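Local coordinates for protein FkbI (PDB 1R2J) that binds FAD and probably acts as an acyl-ACP dehydrogenase in making the methoxymalonyl extender unit of the polyketide FK520, at residues 39-44 and 50-55; 232-237 and 276-281. All coordinates share one frame; numbering follows the deposited sequence.

Contact 1: 39-44 and 50-55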
ATOM      1  N   LEU A  39       6.345  -0.940  -9.535  1.00 32.18           N
ATOM      2  CA  LEU A  39       5.359  -0.148  -8.788  1.00 33.88           C
ATOM      3  C   LEU A  39       4.006  -0.277  -9.477  1.00 32.15           C
ATOM      4  O   LEU A  39       2.979   0.096  -8.918  1.00 31.77           O
ATOM      5  CB  LEU A  39       5.749   1.337  -8.752  1.00 34.67           C
ATOM      6  CG  LEU A  39       6.855   1.807  -7.804  1.00 35.47           C
ATOM      7  CD1 LEU A  39       8.127   1.004  -8.008  1.00 37.19           C
ATOM      8  CD2 LEU A  39       7.102   3.271  -8.052  1.00 36.58           C
ATOM      9  N   CYS A  40       4.039  -0.827 -10.688  1.00 31.86           N
ATOM     10  CA  CYS A  40       2.876  -1.023 -11.549  1.00 31.28           C
ATOM     11  C   CYS A  40       2.960  -2.366 -12.262  1.00 30.81           C
ATOM     12  O   CYS A  40       2.210  -2.610 -13.207  1.00 30.67           O
ATOM     13  CB  CYS A  40       2.885   0.040 -12.644  1.00 33.94           C
ATOM     14  SG  CYS A  40       1.523   1.146 -12.675  1.00 30.67           S
ATOM     15  N   ALA A  41       3.885  -3.212 -11.821  1.00 28.67           N
ATOM     16  CA  ALA A  41       4.154  -4.498 -12.451  1.00 27.94           C
ATOM     17  C   ALA A  41       3.005  -5.318 -13.040  1.00 27.37           C
ATOM     18  O   ALA A  41       3.199  -5.986 -14.053  1.00 26.78           O
ATOM     19  CB  ALA A  41       4.978  -5.369 -11.504  1.00 27.28           C
ATOM     20  N   GLU A  42       1.822  -5.279 -12.433  1.00 26.63           N
ATOM     21  CA  GLU A  42       0.702  -6.069 -12.939  1.00 26.37           C
ATOM     22  C   GLU A  42      -0.019  -5.483 -14.153  1.00 26.07           C
ATOM     23  O   GLU A  42      -0.879  -6.138 -14.746  1.00 25.37           O
ATOM     24  CB  GLU A  42      -0.299  -6.345 -11.812  1.00 25.85           C
ATOM     25  CG  GLU A  42       0.190  -7.407 -10.837  1.00 27.22           C
ATOM     26  CD  GLU A  42      -0.713  -7.575  -9.630  1.00 27.42           C
ATOM     27  OE1 GLU A  42      -1.945  -7.653  -9.810  1.00 24.28           O
ATOM     28  OE2 GLU A  42      -0.184  -7.635  -8.498  1.00 27.34           O
ATOM     29  N   VAL A  43       0.331  -4.258 -14.528  1.00 26.43           N
ATOM     30  CA  VAL A  43      -0.298  -3.637 -15.690  1.00 27.05           C
ATOM     31  C   VAL A  43       0.071  -4.417 -16.950  1.00 28.25           C
ATOM     32  O   VAL A  43       1.235  -4.768 -17.162  1.00 27.08           O
ATOM     33  CB  VAL A  43       0.128  -2.155 -15.832  1.00 26.82           C
ATOM     34  CG1 VAL A  43      -0.328  -1.588 -17.176  1.00 24.92           C
ATOM     35  CG2 VAL A  43      -0.486  -1.350 -14.699  1.00 24.10           C
ATOM     36  N   ALA A  44      -0.942  -4.697 -17.767  1.00 29.44           N
ATOM     37  CA  ALA A  44      -0.778  -5.442 -19.009  1.00 29.09           C
ATOM     38  C   ALA A  44       0.242  -4.797 -19.941  1.00 30.18           C
ATOM     39  O   ALA A  44       0.436  -3.582 -19.920  1.00 29.97           O
ATOM     40  CB  ALA A  44      -2.128  -5.573 -19.711  1.00 31.41           C
ATOM     41  N   LEU A  50       4.400  -4.358 -17.294  1.00 27.77           N
ATOM     42  CA  LEU A  50       5.235  -5.551 -17.232  1.00 28.06           C
ATOM     43  C   LEU A  50       4.415  -6.825 -17.305  1.00 26.38           C
ATOM     44  O   LEU A  50       4.956  -7.900 -17.547  1.00 28.43           O
ATOM     45  CB  LEU A  50       6.067  -5.545 -15.944  1.00 30.43           C
ATOM     46  CG  LEU A  50       7.431  -4.850 -16.014  1.00 31.45           C
ATOM     47  CD1 LEU A  50       7.290  -3.475 -16.651  1.00 35.36           C
ATOM     48  CD2 LEU A  50       8.029  -4.753 -14.617  1.00 32.40           C
ATOM     49  N   GLY A  51       3.112  -6.708 -17.080  1.00 26.12           N
ATOM     50  CA  GLY A  51       2.242  -7.873 -17.134  1.00 23.73           C
ATOM     51  C   GLY A  51       2.587  -8.984 -16.156  1.00 24.44           C
ATOM     52  O   GLY A  51       2.409 -10.165 -16.463  1.00 22.48           O
ATOM     53  N   LEU A  52       3.084  -8.632 -14.977  1.00 23.72           N
ATOM     54  CA  LEU A  52       3.420  -9.660 -13.998  1.00 24.69           C
ATOM     55  C   LEU A  52       2.175 -10.228 -13.317  1.00 24.68           C
ATOM     56  O   LEU A  52       1.160  -9.542 -13.179  1.00 24.23           O
ATOM     57  CB  LEU A  52       4.389  -9.099 -12.945  1.00 25.63           C
ATOM     58  CG  LEU A  52       5.883  -9.286 -13.251  1.00 27.20           C
ATOM     59  CD1 LEU A  52       6.193  -8.774 -14.644  1.00 26.91           C
ATOM     60  CD2 LEU A  52       6.729  -8.573 -12.195  1.00 27.61           C
ATOM     61  N   GLY A  53       2.258 -11.493 -12.910  1.00 24.32           N
ATOM     62  CA  GLY A  53       1.151 -12.131 -12.220  1.00 24.78           C
ATOM     63  C   GLY A  53       1.176 -11.699 -10.762  1.00 24.41           C
ATOM     64  O   GLY A  53       2.079 -10.976 -10.363  1.00 23.00           O
ATOM     65  N   SER A  54       0.201 -12.134  -9.969  1.00 23.70           N
ATOM     66  CA  SER A  54       0.140 -11.754  -8.560  1.00 24.70           C
ATOM     67  C   SER A  54       1.289 -12.277  -7.699  1.00 23.99           C
ATOM     68  O   SER A  54       1.750 -11.582  -6.792  1.00 21.62           O
ATOM     69  CB  SER A  54      -1.198 -12.182  -7.963  1.00 24.70           C
ATOM     70  OG  SER A  54      -2.233 -11.350  -8.458  1.00 25.01           O
ATOM     71  N   ARG A  55       1.746 -13.496  -7.967  1.00 24.93           N
ATOM     72  CA  ARG A  55       2.860 -14.055  -7.212  1.00 27.36           C
ATOM     73  C   ARG A  55       4.155 -13.295  -7.516  1.00 27.27           C
ATOM     74  O   ARG A  55       4.852 -12.861  -6.600  1.00 27.65           O
ATOM     75  CB  ARG A  55       3.048 -15.543  -7.540  1.00 29.11           C
ATOM     76  CG  ARG A  55       1.811 -16.382  -7.274  1.00 32.77           C
ATOM     77  CD  ARG A  55       2.062 -17.884  -7.429  1.00 36.94           C
ATOM     78  NE  ARG A  55       2.999 -18.414  -6.440  1.00 36.35           N
ATOM     79  CZ  ARG A  55       2.757 -19.463  -5.654  1.00 37.27           C
ATOM     80  NH1 ARG A  55       1.601 -20.107  -5.730  1.00 38.08           N
ATOM     81  NH2 ARG A  55       3.682 -19.883  -4.800  1.00 33.47           N
TER
HETATM   82  O   HOH W   1       3.928  -2.292 -15.305  1.00 28.63           O
HETATM   83  O   HOH W   2       0.462  -9.239  -6.087  1.00 18.58           O
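Two backbone bonds join 39-44 to 50-55: Leu-52 N gives its hydrogen to Ala-41 O (2.8 Å, 166° at the hydrogen), and Gly-51 N reaches Val-43 O at 2.7 Å. Within 39-44 a type I turn, Cys-40 to Val-43, brings these two carbonyls round to the same segment, 50-55, where Gly-51 takes up a backbone shape with phi above zero that suits glycine. A water accepts from Leu-50 N and donates weakly to Cys-40 O. On one flank the methyl of Ala-41, its CB, rests against Leu-52 CD2 (3.7 Å). Elsewhere Glu-42 lays its CG on Leu-52 O at 3.3 Å, CG lying beside its own backbone N (chi1 -75°), and the extended chain carries the carboxylate on towards Ser-54. There a second water donates to both Glu-42 OE2 and Ser-54 O, Asn-57 also binds OE2, and Lys-227 forms a salt bridge with OE1 and a hydrogen bond with Ser-54 OG. With an alanine here in place of Glu-42, Lys-227 would probably lose this carboxylate, and Asn-57 and the second water an acceptor. The arrangement is a type I turn in the loop between helices 27-35 and 54-67 of the N-terminal acyl-CoA dehydrogenase domain, pinned by two backbone bonds to the residues that lead into helix 54-67, where Gly-53 is the N-cap.

Contact 2: 232-237 and 276-281; sequences GCVGIL and QIAARV
Val-234 sets CG1 opposite its own N (chi1 174°), which leaves CG2 beside that N and sends both methyls towards helix 262-287. Val-234 CG2 packs on the backbone of Ala-278, 3.7 Å from Ala-278 O, and also meets the Ala-278 methyl, with CB at 3.8 Å. The other branch, Val-234 CG1, makes a looser contact with Ala-279 CB (4.2 Å). One turn further along, Leu-237 holds CG anti to its carbonyl carbon (chi1 -77°), and Leu-237 CD1 comes within 3.5 Å of Ala-278 CB. The Ala-278 methyl therefore touches both larger side chains. The two helices run nearly antiparallel, with segment axes 9.1 Å apart and a crossing angle of -158°, and they belong to the C-terminal all-helical bundle of the acyl-CoA dehydrogenase fold. All four touching residues are buried, and the small side chain of Ala-278 lets Val-234 CG2 reach its backbone. Outside the two segments, Val-234 also packs on Cys-282, and Leu-237 on Ala-274 and Glu-275, so helix 262-287 meets this face over about two turns. Cys-233 faces helices 297-322 and 332-345 instead, through Ala-307, Ala-311 and Met-343.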
ATOM      1  N   GLY A 232       3.536  -6.700   1.284  1.00 17.50           N
ATOM      2  CA  GLY A 232       4.441  -5.742   1.884  1.00 16.96           C
ATOM      3  C   GLY A 232       4.818  -6.224   3.275  1.00 18.11           C
ATOM      4  O   GLY A 232       5.979  -6.125   3.691  1.00 17.80           O
ATOM      5  N   CYS A 233       3.837  -6.765   3.993  1.00 16.21           N
ATOM      6  CA  CYS A 233       4.076  -7.262   5.348  1.00 16.95           C
ATOM      7  C   CYS A 233       4.963  -8.487   5.363  1.00 16.28           C
ATOM      8  O   CYS A 233       5.717  -8.700   6.310  1.00 16.34           O
ATOM      9  CB  CYS A 233       2.753  -7.549   6.049  1.00 15.92           C
ATOM     10  SG  CYS A 233       1.815  -6.031   6.325  1.00 20.28           S
ATOM     11  N   VAL A 234       4.859  -9.308   4.325  1.00 16.00           N
ATOM     12  CA  VAL A 234       5.730 -10.472   4.225  1.00 17.32           C
ATOM     13  C   VAL A 234       7.154  -9.908   4.150  1.00 17.40           C
ATOM     14  O   VAL A 234       8.081 -10.471   4.721  1.00 19.25           O
ATOM     15  CB  VAL A 234       5.447 -11.293   2.943  1.00 17.04           C
ATOM     16  CG1 VAL A 234       6.480 -12.411   2.799  1.00 18.10           C
ATOM     17  CG2 VAL A 234       4.050 -11.886   3.007  1.00 20.48           C
ATOM     18  N   GLY A 235       7.309  -8.785   3.443  1.00 16.52           N
ATOM     19  CA  GLY A 235       8.617  -8.156   3.311  1.00 16.94           C
ATOM     20  C   GLY A 235       9.149  -7.686   4.654  1.00 18.22           C
ATOM     21  O   GLY A 235      10.329  -7.876   4.978  1.00 18.56           O
ATOM     22  N   ILE A 236       8.268  -7.078   5.446  1.00 16.40           N
ATOM     23  CA  ILE A 236       8.650  -6.605   6.765  1.00 15.72           C
ATOM     24  C   ILE A 236       9.126  -7.792   7.614  1.00 16.06           C
ATOM     25  O   ILE A 236      10.136  -7.698   8.322  1.00 18.15           O
ATOM     26  CB  ILE A 236       7.468  -5.900   7.456  1.00 15.43           C
ATOM     27  CG1 ILE A 236       7.073  -4.658   6.638  1.00 16.45           C
ATOM     28  CG2 ILE A 236       7.851  -5.521   8.882  1.00 15.02           C
ATOM     29  CD1 ILE A 236       5.878  -3.883   7.187  1.00 16.68           C
ATOM     30  N   LEU A 237       8.404  -8.908   7.537  1.00 14.53           N
ATOM     31  CA  LEU A 237       8.787 -10.100   8.292  1.00 14.97           C
ATOM     32  C   LEU A 237      10.142 -10.608   7.808  1.00 15.50           C
ATOM     33  O   LEU A 237      10.955 -11.065   8.609  1.00 16.85           O
ATOM     34  CB  LEU A 237       7.721 -11.189   8.158  1.00 13.87           C
ATOM     35  CG  LEU A 237       6.478 -10.936   9.025  1.00 15.89           C
ATOM     36  CD1 LEU A 237       5.293 -11.717   8.506  1.00 14.97           C
ATOM     37  CD2 LEU A 237       6.789 -11.301  10.477  1.00 15.43           C
ATOM     38  N   GLN A 276       6.760 -17.404   7.308  1.00 16.16           N
ATOM     39  CA  GLN A 276       6.261 -18.496   6.481  1.00 15.56           C
ATOM     40  C   GLN A 276       4.738 -18.460   6.370  1.00 15.09           C
ATOM     41  O   GLN A 276       4.183 -18.671   5.288  1.00 16.42           O
ATOM     42  CB  GLN A 276       6.698 -19.850   7.054  1.00 17.19           C
ATOM     43  CG  GLN A 276       8.200 -20.103   7.027  1.00 19.17           C
ATOM     44  CD  GLN A 276       8.833 -19.695   5.713  1.00 20.33           C
ATOM     45  OE1 GLN A 276       9.377 -18.597   5.589  1.00 25.05           O
ATOM     46  NE2 GLN A 276       8.752 -20.569   4.718  1.00 21.30           N
ATOM     47  N   ILE A 277       4.069 -18.199   7.489  1.00 14.06           N
ATOM     48  CA  ILE A 277       2.613 -18.133   7.510  1.00 13.84           C
ATOM     49  C   ILE A 277       2.108 -17.013   6.594  1.00 14.96           C
ATOM     50  O   ILE A 277       1.207 -17.225   5.775  1.00 14.10           O
ATOM     51  CB  ILE A 277       2.086 -17.888   8.942  1.00 15.46           C
ATOM     52  CG1 ILE A 277       2.297 -19.139   9.797  1.00 15.11           C
ATOM     53  CG2 ILE A 277       0.580 -17.533   8.906  1.00 14.01           C
ATOM     54  CD1 ILE A 277       1.937 -18.926  11.241  1.00 14.57           C
ATOM     55  N   ALA A 278       2.691 -15.828   6.736  1.00 13.48           N
ATOM     56  CA  ALA A 278       2.299 -14.685   5.914  1.00 16.02           C
ATOM     57  C   ALA A 278       2.502 -14.969   4.420  1.00 17.02           C
ATOM     58  O   ALA A 278       1.663 -14.621   3.588  1.00 17.73           O
ATOM     59  CB  ALA A 278       3.100 -13.444   6.333  1.00 14.22           C
ATOM     60  N   ALA A 279       3.615 -15.608   4.080  1.00 16.99           N
ATOM     61  CA  ALA A 279       3.896 -15.925   2.683  1.00 16.06           C
ATOM     62  C   ALA A 279       2.879 -16.912   2.097  1.00 16.88           C
ATOM     63  O   ALA A 279       2.370 -16.713   0.990  1.00 15.54           O
ATOM     64  CB  ALA A 279       5.310 -16.486   2.550  1.00 17.46           C
ATOM     65  N   ARG A 280       2.585 -17.973   2.841  1.00 16.93           N
ATOM     66  CA  ARG A 280       1.642 -18.986   2.388  1.00 17.90           C
ATOM     67  C   ARG A 280       0.273 -18.384   2.096  1.00 17.68           C
ATOM     68  O   ARG A 280      -0.312 -18.637   1.048  1.00 16.99           O
ATOM     69  CB  ARG A 280       1.485 -20.084   3.447  1.00 19.53           C
ATOM     70  CG  ARG A 280       2.767 -20.842   3.808  1.00 21.44           C
ATOM     71  CD  ARG A 280       3.347 -21.592   2.626  1.00 20.22           C
ATOM     72  NE  ARG A 280       4.272 -20.777   1.845  1.00 20.34           N
ATOM     73  CZ  ARG A 280       5.532 -20.526   2.189  1.00 20.45           C
ATOM     74  NH1 ARG A 280       6.042 -21.023   3.312  1.00 20.70           N
ATOM     75  NH2 ARG A 280       6.289 -19.785   1.397  1.00 20.99           N
ATOM     76  N   VAL A 281      -0.228 -17.573   3.023  1.00 18.74           N
ATOM     77  CA  VAL A 281      -1.541 -16.968   2.848  1.00 19.90           C
ATOM     78  C   VAL A 281      -1.552 -15.984   1.678  1.00 17.95           C
ATOM     79  O   VAL A 281      -2.554 -15.865   0.962  1.00 16.40           O
ATOM     80  CB  VAL A 281      -2.011 -16.289   4.170  1.00 21.89           C
ATOM     81  CG1 VAL A 281      -1.142 -15.086   4.491  1.00 18.47           C
ATOM     82  CG2 VAL A 281      -3.469 -15.898   4.059  1.00 26.62           C
TER

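How the contacts relate
Contact 1 lies in the N-terminal acyl-CoA dehydrogenase domain and contact 2 in the C-terminal one. Their centres are 19 Å apart and their nearest atoms about 7 Å apart, without touching. Both helices of contact 2 nevertheless reach contact 1: helix 219-248 supplies Lys-227 to Glu-42 and Ser-54, while helix 262-287 brings Ser-286 against Ser-54 and Asp-287 into a salt bridge with Arg-55. The same helix pair thus packs together at 232-237 and 276-281 and binds the N-terminal domain elsewhere. In contact 1 the side chain of Val-43 lies about 12 Å from that of FAD-binding Val-109; contact 2 lies away from the known FAD-binding residues.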